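Local coordinates for protein lovastatin nonaketide synthase, polyketide synthase component (Aspergillus terreus, PDB 7CPX) that builds the nonaketide chain of lovastatin from malonyl-CoA by repeated condensation, reduction, dehydration and methylation, yielding carrier-bound dihydromonacolin L, at residues F1273-W1278 against K1811-R1816; T2403-L2408 against G2425-P2430; I1433-Q1438 against P1805-L1810. The protein carries 2 engineered substitutions. All blocks are in the same frame, centred on the assembly; numbering follows the deposited sequence.

Contact 1. Residues F1273-W1278 against K1811-R1816; sequences FARWSW and KRDLAR
With CG lodged between its own backbone N and carbonyl carbon (chi1 59°) and the chain turning at chi3, Arg-1816 lays its CD over one face of the Phe-1273 ring, 3.9 Å from the centroid. This is a CH-pi contact, and the guanidinium plane stands nearly perpendicular to the ring. Beyond it, NH1 donates to Ala-1274 O, which sits at the guanidinium edge but receives the bond from above its own carbonyl plane; NH2 adds a weaker bond to the same oxygen at 3.0 Å. Arg-1275 takes the same first rotamer (chi1 56°), and a bend at chi3 carries NH2 to 3.1 Å from Asp-1813 OD2, a weak hydrogen bond within a salt bridge. Asp-1813 also lies by Arg-1816 NE, modelled too close to rely on, and occupies the N-cap of helix 1814-1822.

Arg-1812 turns its NH1 to Ile-2405 O. The backbones join in an antiparallel hydrogen-bonded pair, Arg-1275 N to Lys-1811 O and Lys-1811 N to Arg-1275 O, each 2.9 Å. Strand 1275-1280 is added at the edge of its sheet beside strand 1804-1811, while helix 2363-2385 packs on Phe-1273 and strand 2400-2402 on Ala-1274.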
# COMPACT_ATOMS: atom_id res chain seq x y z
N PHE A 1273 0.72 36.12 39.47
CA PHE A 1273 0.76 36.13 40.93
C PHE A 1273 1.97 36.92 41.43
O PHE A 1273 3.06 36.85 40.85
CB PHE A 1273 0.82 34.70 41.47
CG PHE A 1273 -0.49 33.97 41.42
CD1 PHE A 1273 -1.65 34.55 41.92
CD2 PHE A 1273 -0.57 32.70 40.88
CE1 PHE A 1273 -2.85 33.87 41.88
CE2 PHE A 1273 -1.76 32.02 40.83
CZ PHE A 1273 -2.91 32.61 41.33
N ALA A 1274 1.76 37.66 42.51
CA ALA A 1274 2.83 38.42 43.14
C ALA A 1274 2.49 38.63 44.61
O ALA A 1274 1.32 38.56 45.00
CB ALA A 1274 3.04 39.77 42.45
N ARG A 1275 3.52 38.88 45.41
CA ARG A 1275 3.36 39.10 46.84
C ARG A 1275 4.06 40.40 47.24
O ARG A 1275 5.04 40.82 46.61
CB ARG A 1275 3.94 37.94 47.66
CG ARG A 1275 5.40 37.63 47.37
CD ARG A 1275 5.98 36.67 48.40
NE ARG A 1275 5.10 35.53 48.66
CZ ARG A 1275 4.34 35.38 49.74
NH1 ARG A 1275 4.34 36.27 50.71
NH2 ARG A 1275 3.58 34.30 49.84
N TRP A 1276 3.53 41.02 48.29
CA TRP A 1276 4.12 42.23 48.87
C TRP A 1276 5.29 41.82 49.75
O TRP A 1276 5.20 41.75 50.97
CB TRP A 1276 3.08 43.00 49.68
CG TRP A 1276 2.08 43.73 48.86
CD1 TRP A 1276 1.87 43.62 47.52
CD2 TRP A 1276 1.13 44.70 49.33
NE1 TRP A 1276 0.86 44.46 47.13
CE2 TRP A 1276 0.39 45.13 48.22
CE3 TRP A 1276 0.85 45.25 50.59
CZ2 TRP A 1276 -0.63 46.08 48.32
CZ3 TRP A 1276 -0.16 46.19 50.69
CH2 TRP A 1276 -0.88 46.60 49.56
N SER A 1277 6.42 41.53 49.10
CA SER A 1277 7.64 41.34 49.86
C SER A 1277 7.89 42.61 50.66
O SER A 1277 8.15 43.67 50.08
CB SER A 1277 8.82 41.03 48.94
OG SER A 1277 10.00 40.78 49.68
N TRP A 1278 7.77 42.52 51.98
CA TRP A 1278 7.92 43.67 52.87
C TRP A 1278 9.34 43.63 53.41
O TRP A 1278 9.70 42.78 54.23
CB TRP A 1278 6.89 43.63 53.99
CG TRP A 1278 5.52 44.08 53.60
CD1 TRP A 1278 4.46 43.29 53.27
CD2 TRP A 1278 5.05 45.43 53.51
NE1 TRP A 1278 3.36 44.06 52.98
CE2 TRP A 1278 3.70 45.38 53.12
CE3 TRP A 1278 5.64 46.68 53.71
CZ2 TRP A 1278 2.93 46.52 52.93
CZ3 TRP A 1278 4.88 47.81 53.53
CH2 TRP A 1278 3.54 47.73 53.14
N LYS A 1811 6.84 40.99 44.29
CA LYS A 1811 7.74 39.94 43.83
C LYS A 1811 6.93 38.70 43.49
O LYS A 1811 6.09 38.25 44.27
CB LYS A 1811 8.80 39.62 44.89
CG LYS A 1811 9.65 40.82 45.26
CD LYS A 1811 11.13 40.49 45.34
CE LYS A 1811 11.49 39.81 46.65
NZ LYS A 1811 12.97 39.81 46.87
N ARG A 1812 7.20 38.14 42.31
CA ARG A 1812 6.46 36.98 41.84
C ARG A 1812 6.48 35.89 42.90
O ARG A 1812 7.54 35.34 43.23
CB ARG A 1812 7.05 36.46 40.54
CG ARG A 1812 7.16 37.49 39.43
CD ARG A 1812 5.80 38.01 39.01
NE ARG A 1812 5.89 38.87 37.83
CZ ARG A 1812 4.87 39.55 37.32
NH1 ARG A 1812 3.66 39.49 37.86
NH2 ARG A 1812 5.06 40.30 36.24
N ASP A 1813 5.30 35.56 43.44
CA ASP A 1813 5.18 34.52 44.45
C ASP A 1813 5.35 33.18 43.75
O ASP A 1813 4.39 32.51 43.35
CB ASP A 1813 3.85 34.62 45.18
CG ASP A 1813 3.74 33.64 46.34
OD1 ASP A 1813 4.73 32.92 46.60
OD2 ASP A 1813 2.67 33.60 46.98
N LEU A 1814 6.61 32.77 43.61
CA LEU A 1814 6.93 31.59 42.82
C LEU A 1814 6.23 30.34 43.33
O LEU A 1814 6.01 29.41 42.55
CB LEU A 1814 8.45 31.36 42.82
CG LEU A 1814 9.27 32.50 42.21
CD1 LEU A 1814 10.75 32.16 42.25
CD2 LEU A 1814 8.83 32.80 40.78
N ALA A 1815 5.85 30.30 44.61
CA ALA A 1815 5.10 29.15 45.11
C ALA A 1815 3.76 29.01 44.39
O ALA A 1815 3.48 27.99 43.76
CB ALA A 1815 4.90 29.28 46.62
N ARG A 1816 2.92 30.05 44.47
CA ARG A 1816 1.61 29.96 43.85
C ARG A 1816 1.69 30.09 42.33
O ARG A 1816 0.84 29.53 41.63
CB ARG A 1816 0.67 31.02 44.43
CG ARG A 1816 1.14 32.44 44.28
CD ARG A 1816 0.11 33.40 44.85
NE ARG A 1816 0.63 34.25 45.91
CZ ARG A 1816 0.76 35.57 45.82
NH1 ARG A 1816 0.43 36.23 44.73
NH2 ARG A 1816 1.21 36.24 46.88

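Contact 2. Residues T2403-L2408 against G2425-P2430; sequences TGIPPL and GNLKIP
Leu-2427 and Ile-2405 meet through methyl groups, CD1 of the leucine lying 3.5 Å from CG2 of the isoleucine, and the two side chains run at about a right angle to each other. In Ile-2405 the branch that touches most closely is the one opposite the backbone N, while CG1 lies beside that nitrogen (chi1 -58°) and carries CD1 to the same leucine methyl at a slightly longer 3.9 Å. Leu-2408 has its CG opposite the carbonyl carbon (chi1 -54°); its CD1 comes within 4.1 Å of Leu-2427 CB, and its CB lies alongside Lys-2428 CG. Beyond CG the lysine chain is fully extended, taking NZ to Phe-2419 O. Ile-2429 has an extended CG1-CD1 arm, whose CD1 rests 3.7 Å from Pro-2407 CB.

Between these packed groups the backbones form a single bridge. Leu-2408 N donates to Leu-2427 O at 2.7 Å, and Ile-2429 N returns a bond of equal length to Leu-2408 O. Lys-2428 is thereby bracketed by the two bonds. Two loop segments near the C-terminal end of the ketoreductase domain are held by this pair of backbone bonds, whereas the side chains across the contact contribute aliphatic packing; the chemistry is that of apolar groups flanking two main-chain hydrogen bonds, which pair both N and O of Leu-2408.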
# COMPACT_ATOMS: atom_id res chain seq x y z
N THR A 2403 -1.97 40.40 41.71
CA THR A 2403 -2.15 39.70 40.45
C THR A 2403 -2.43 40.71 39.35
O THR A 2403 -2.87 41.83 39.61
CB THR A 2403 -3.28 38.68 40.55
OG1 THR A 2403 -3.10 37.86 41.72
CG2 THR A 2403 -3.31 37.79 39.33
N GLY A 2404 -2.16 40.30 38.12
CA GLY A 2404 -2.49 41.10 36.96
C GLY A 2404 -1.42 42.05 36.50
O GLY A 2404 -1.69 42.88 35.62
N ILE A 2405 -0.22 41.98 37.06
CA ILE A 2405 0.90 42.81 36.63
C ILE A 2405 1.75 41.99 35.66
O ILE A 2405 2.31 40.96 36.08
CB ILE A 2405 1.74 43.29 37.82
CG1 ILE A 2405 0.85 44.08 38.79
CG2 ILE A 2405 2.89 44.16 37.33
CD1 ILE A 2405 1.55 44.48 40.05
N PRO A 2406 1.88 42.39 34.40
CA PRO A 2406 2.66 41.61 33.46
C PRO A 2406 4.15 41.87 33.65
O PRO A 2406 4.54 42.83 34.33
CB PRO A 2406 2.18 42.13 32.10
CG PRO A 2406 1.89 43.57 32.37
CD PRO A 2406 1.38 43.64 33.79
N PRO A 2407 5.01 41.03 33.08
CA PRO A 2407 6.44 41.35 33.06
C PRO A 2407 6.66 42.72 32.45
O PRO A 2407 6.40 42.93 31.26
CB PRO A 2407 7.05 40.23 32.22
CG PRO A 2407 6.10 39.10 32.35
CD PRO A 2407 4.73 39.72 32.45
N LEU A 2408 7.14 43.67 33.25
CA LEU A 2408 7.22 45.06 32.83
C LEU A 2408 8.40 45.24 31.89
O LEU A 2408 9.56 45.17 32.32
CB LEU A 2408 7.34 45.97 34.06
CG LEU A 2408 6.24 45.76 35.10
CD1 LEU A 2408 6.51 46.61 36.32
CD2 LEU A 2408 4.88 46.07 34.53
N GLY A 2425 9.39 46.84 41.33
CA GLY A 2425 10.75 46.76 40.82
C GLY A 2425 11.13 45.37 40.36
O GLY A 2425 11.77 45.20 39.31
N ASN A 2426 10.75 44.35 41.12
CA ASN A 2426 11.15 42.99 40.80
C ASN A 2426 10.45 42.44 39.57
O ASN A 2426 10.83 41.36 39.09
CB ASN A 2426 10.88 42.07 41.99
CG ASN A 2426 12.01 41.10 42.24
OD1 ASN A 2426 12.90 41.36 43.06
ND2 ASN A 2426 11.99 39.97 41.54
N LEU A 2427 9.45 43.14 39.04
CA LEU A 2427 8.64 42.64 37.94
C LEU A 2427 9.07 43.21 36.59
O LEU A 2427 8.27 43.20 35.64
CB LEU A 2427 7.16 42.97 38.19
CG LEU A 2427 6.67 42.72 39.61
CD1 LEU A 2427 5.18 43.00 39.71
CD2 LEU A 2427 6.98 41.30 40.06
N LYS A 2428 10.30 43.70 36.47
CA LYS A 2428 10.77 44.35 35.26
C LYS A 2428 11.65 43.41 34.44
O LYS A 2428 12.41 42.61 34.98
CB LYS A 2428 11.54 45.63 35.61
CG LYS A 2428 10.66 46.71 36.21
CD LYS A 2428 11.46 47.92 36.66
CE LYS A 2428 10.55 49.01 37.19
NZ LYS A 2428 11.31 50.20 37.66
N ILE A 2429 11.52 43.53 33.12
CA ILE A 2429 12.22 42.66 32.17
C ILE A 2429 13.64 43.19 31.95
O ILE A 2429 13.88 44.39 32.13
CB ILE A 2429 11.45 42.57 30.85
CG1 ILE A 2429 10.02 42.09 31.09
CG2 ILE A 2429 12.15 41.64 29.86
CD1 ILE A 2429 9.18 42.03 29.84
N PRO A 2430 14.60 42.33 31.58
CA PRO A 2430 15.90 42.83 31.12
C PRO A 2430 15.78 43.99 30.15
O PRO A 2430 14.80 44.09 29.41
CB PRO A 2430 16.53 41.61 30.45
CG PRO A 2430 15.82 40.41 31.05
CD PRO A 2430 14.66 40.89 31.88

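Contact 3. Residues I1433-Q1438 against P1805-L1810; sequences IAHRYQ and PWIPRL
His-1435 reaches across to Ile-1807, its NE2 donating to the backbone O at 3.1 Å. The oxygen lies in the plane of the imidazole, at its edge, while the N-H arrives from above the carbonyl plane, with a bent N-H...O angle of 136°. One face of the same ring carries Arg-1809: CG sits 3.9 Å from the ring centroid in a CH-pi contact, displaced toward the rim. The arginine then bends at chi2 and aims its guanidinium at the end of the helix, where NE faces His-1435 O and NH2 faces Arg-1436 O. Both bonds are modelled too short for their lengths to be trusted, but they place the donors at the last carbonyls of helix 1420-1436, where the helix dipole would probably favour a positive group. Gln-1438 runs past Arg-1809 in the opposite direction, its CG against the arginine CD and its amide only 20° from the guanidinium plane.

Helix 1420-1436 leads into strand 1440-1445 and the glycine-rich turn of the methyltransferase, whereas strand 1804-1811 belongs to a separate, mostly parallel sheet, an arrangement consistent with the structural half of a split ketoreductase, so the contact probably brings together two Rossmann-like units.

What sets these groups lies further out. A first torsion that turns the imidazole of His-1435 opposite its backbone N (chi1 162°) places the ring beside strand 1804-1811, where Ser-1277 also touches it. Ile-1807 covers one face of the Arg-1809 guanidinium with CG2, and Pro-2422 touches the same arginine. The guanidinium of Arg-1436 is held by a salt bridge to Glu-1795. On the far side of the helix, Ile-1433 and Tyr-1437 lie against strand 1542-1547 of the methyltransferase sheet.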
# COMPACT_ATOMS: atom_id res chain seq x y z
N ILE A 1433 19.37 45.51 50.18
CA ILE A 1433 19.66 46.64 49.30
C ILE A 1433 18.90 46.50 47.99
O ILE A 1433 18.28 47.46 47.51
CB ILE A 1433 21.17 46.77 49.07
CG1 ILE A 1433 21.88 47.12 50.39
CG2 ILE A 1433 21.47 47.82 48.02
CD1 ILE A 1433 23.38 46.96 50.34
N ALA A 1434 18.95 45.31 47.38
CA ALA A 1434 18.27 45.10 46.11
C ALA A 1434 16.76 45.17 46.28
O ALA A 1434 16.05 45.56 45.34
CB ALA A 1434 18.68 43.75 45.52
N HIS A 1435 16.25 44.78 47.44
CA HIS A 1435 14.83 44.97 47.71
C HIS A 1435 14.48 46.44 47.75
O HIS A 1435 13.56 46.90 47.05
CB HIS A 1435 14.46 44.30 49.03
CG HIS A 1435 13.16 44.77 49.60
ND1 HIS A 1435 11.96 44.13 49.36
CD2 HIS A 1435 12.87 45.82 50.40
CE1 HIS A 1435 10.99 44.77 49.98
NE2 HIS A 1435 11.51 45.80 50.62
N ARG A 1436 15.21 47.22 48.55
CA ARG A 1436 14.90 48.64 48.66
C ARG A 1436 15.17 49.36 47.34
O ARG A 1436 14.33 50.14 46.87
CB ARG A 1436 15.70 49.27 49.79
CG ARG A 1436 15.35 50.72 50.04
CD ARG A 1436 16.27 51.66 49.29
NE ARG A 1436 15.57 52.81 48.73
CZ ARG A 1436 15.36 53.95 49.38
NH1 ARG A 1436 15.76 54.12 50.63
NH2 ARG A 1436 14.74 54.95 48.75
N TYR A 1437 16.32 49.10 46.73
CA TYR A 1437 16.64 49.60 45.39
C TYR A 1437 16.51 48.43 44.43
O TYR A 1437 17.33 47.51 44.45
CB TYR A 1437 18.04 50.19 45.32
CG TYR A 1437 18.40 51.16 46.43
CD1 TYR A 1437 18.00 52.48 46.39
CD2 TYR A 1437 19.16 50.74 47.51
CE1 TYR A 1437 18.33 53.36 47.40
CE2 TYR A 1437 19.49 51.61 48.53
CZ TYR A 1437 19.08 52.92 48.46
OH TYR A 1437 19.41 53.79 49.47
N GLN A 1438 15.48 48.46 43.59
CA GLN A 1438 15.27 47.41 42.61
C GLN A 1438 15.91 47.78 41.28
O GLN A 1438 16.25 48.94 41.03
CB GLN A 1438 13.78 47.14 42.41
CG GLN A 1438 13.07 46.65 43.65
CD GLN A 1438 13.03 45.14 43.74
OE1 GLN A 1438 12.00 44.51 43.49
NE2 GLN A 1438 14.15 44.54 44.12
N PRO A 1805 11.57 51.58 59.57
CA PRO A 1805 10.84 51.78 58.32
C PRO A 1805 11.01 50.63 57.35
O PRO A 1805 12.08 50.02 57.24
CB PRO A 1805 11.47 53.07 57.77
CG PRO A 1805 12.87 53.01 58.25
CD PRO A 1805 12.84 52.32 59.59
N TRP A 1806 9.93 50.32 56.64
CA TRP A 1806 9.91 49.22 55.68
C TRP A 1806 9.13 49.67 54.45
O TRP A 1806 8.37 50.64 54.48
CB TRP A 1806 9.26 47.97 56.28
CG TRP A 1806 9.80 47.56 57.61
CD1 TRP A 1806 9.60 48.19 58.80
CD2 TRP A 1806 10.60 46.41 57.90
NE1 TRP A 1806 10.24 47.52 59.81
CE2 TRP A 1806 10.86 46.42 59.28
CE3 TRP A 1806 11.13 45.37 57.12
CZ2 TRP A 1806 11.63 45.43 59.90
CZ3 TRP A 1806 11.88 44.40 57.74
CH2 TRP A 1806 12.13 44.44 59.12
N ILE A 1807 9.33 48.93 53.36
CA ILE A 1807 8.65 49.21 52.10
C ILE A 1807 8.19 47.91 51.48
O ILE A 1807 8.83 46.86 51.64
CB ILE A 1807 9.57 49.97 51.11
CG1 ILE A 1807 9.24 51.47 51.16
CG2 ILE A 1807 9.45 49.43 49.69
CD1 ILE A 1807 10.03 52.32 50.18
N PRO A 1808 7.06 47.95 50.77
CA PRO A 1808 6.61 46.77 50.02
C PRO A 1808 7.08 46.80 48.58
O PRO A 1808 7.16 47.85 47.94
CB PRO A 1808 5.09 46.90 50.10
CG PRO A 1808 4.87 48.38 50.03
CD PRO A 1808 6.08 49.04 50.68
N ARG A 1809 7.39 45.61 48.07
CA ARG A 1809 7.75 45.44 46.67
C ARG A 1809 7.07 44.20 46.13
O ARG A 1809 7.02 43.17 46.81
CB ARG A 1809 9.27 45.36 46.50
CG ARG A 1809 10.00 46.55 47.07
CD ARG A 1809 10.96 47.15 46.08
NE ARG A 1809 11.71 48.27 46.65
CZ ARG A 1809 11.20 49.48 46.85
NH1 ARG A 1809 9.95 49.77 46.55
NH2 ARG A 1809 11.98 50.42 47.39
N LEU A 1810 6.56 44.29 44.91
CA LEU A 1810 5.81 43.19 44.32
C LEU A 1810 6.79 42.19 43.72
O LEU A 1810 7.49 42.50 42.75
CB LEU A 1810 4.85 43.71 43.26
CG LEU A 1810 4.07 44.95 43.68
CD1 LEU A 1810 3.08 45.36 42.61
CD2 LEU A 1810 3.35 44.70 45.00

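In the fold
From the N terminus, 1273-1278 comes first and waits more than 500 residues for its partner 1811-1816, so contact 1 closes a very long loop. Contact 3 lies wholly within that loop: 1433-1438 follows after about 150 residues, and 1805-1810 runs directly into 1811-1816. Contact 2 comes later, in series with both, and closes a loop of just 16 residues. Contacts 1 and 3 share neighbouring strands, with a probable hydrogen bond between Ser-1277 O and Arg-1809 N. Leu-1810 packs against Ile-2405 and Leu-2427, bringing contact 2 onto the same strand. Together they tie the methyltransferase, the sheet containing strand 1804-1811 and the ketoreductase's C-terminal loops.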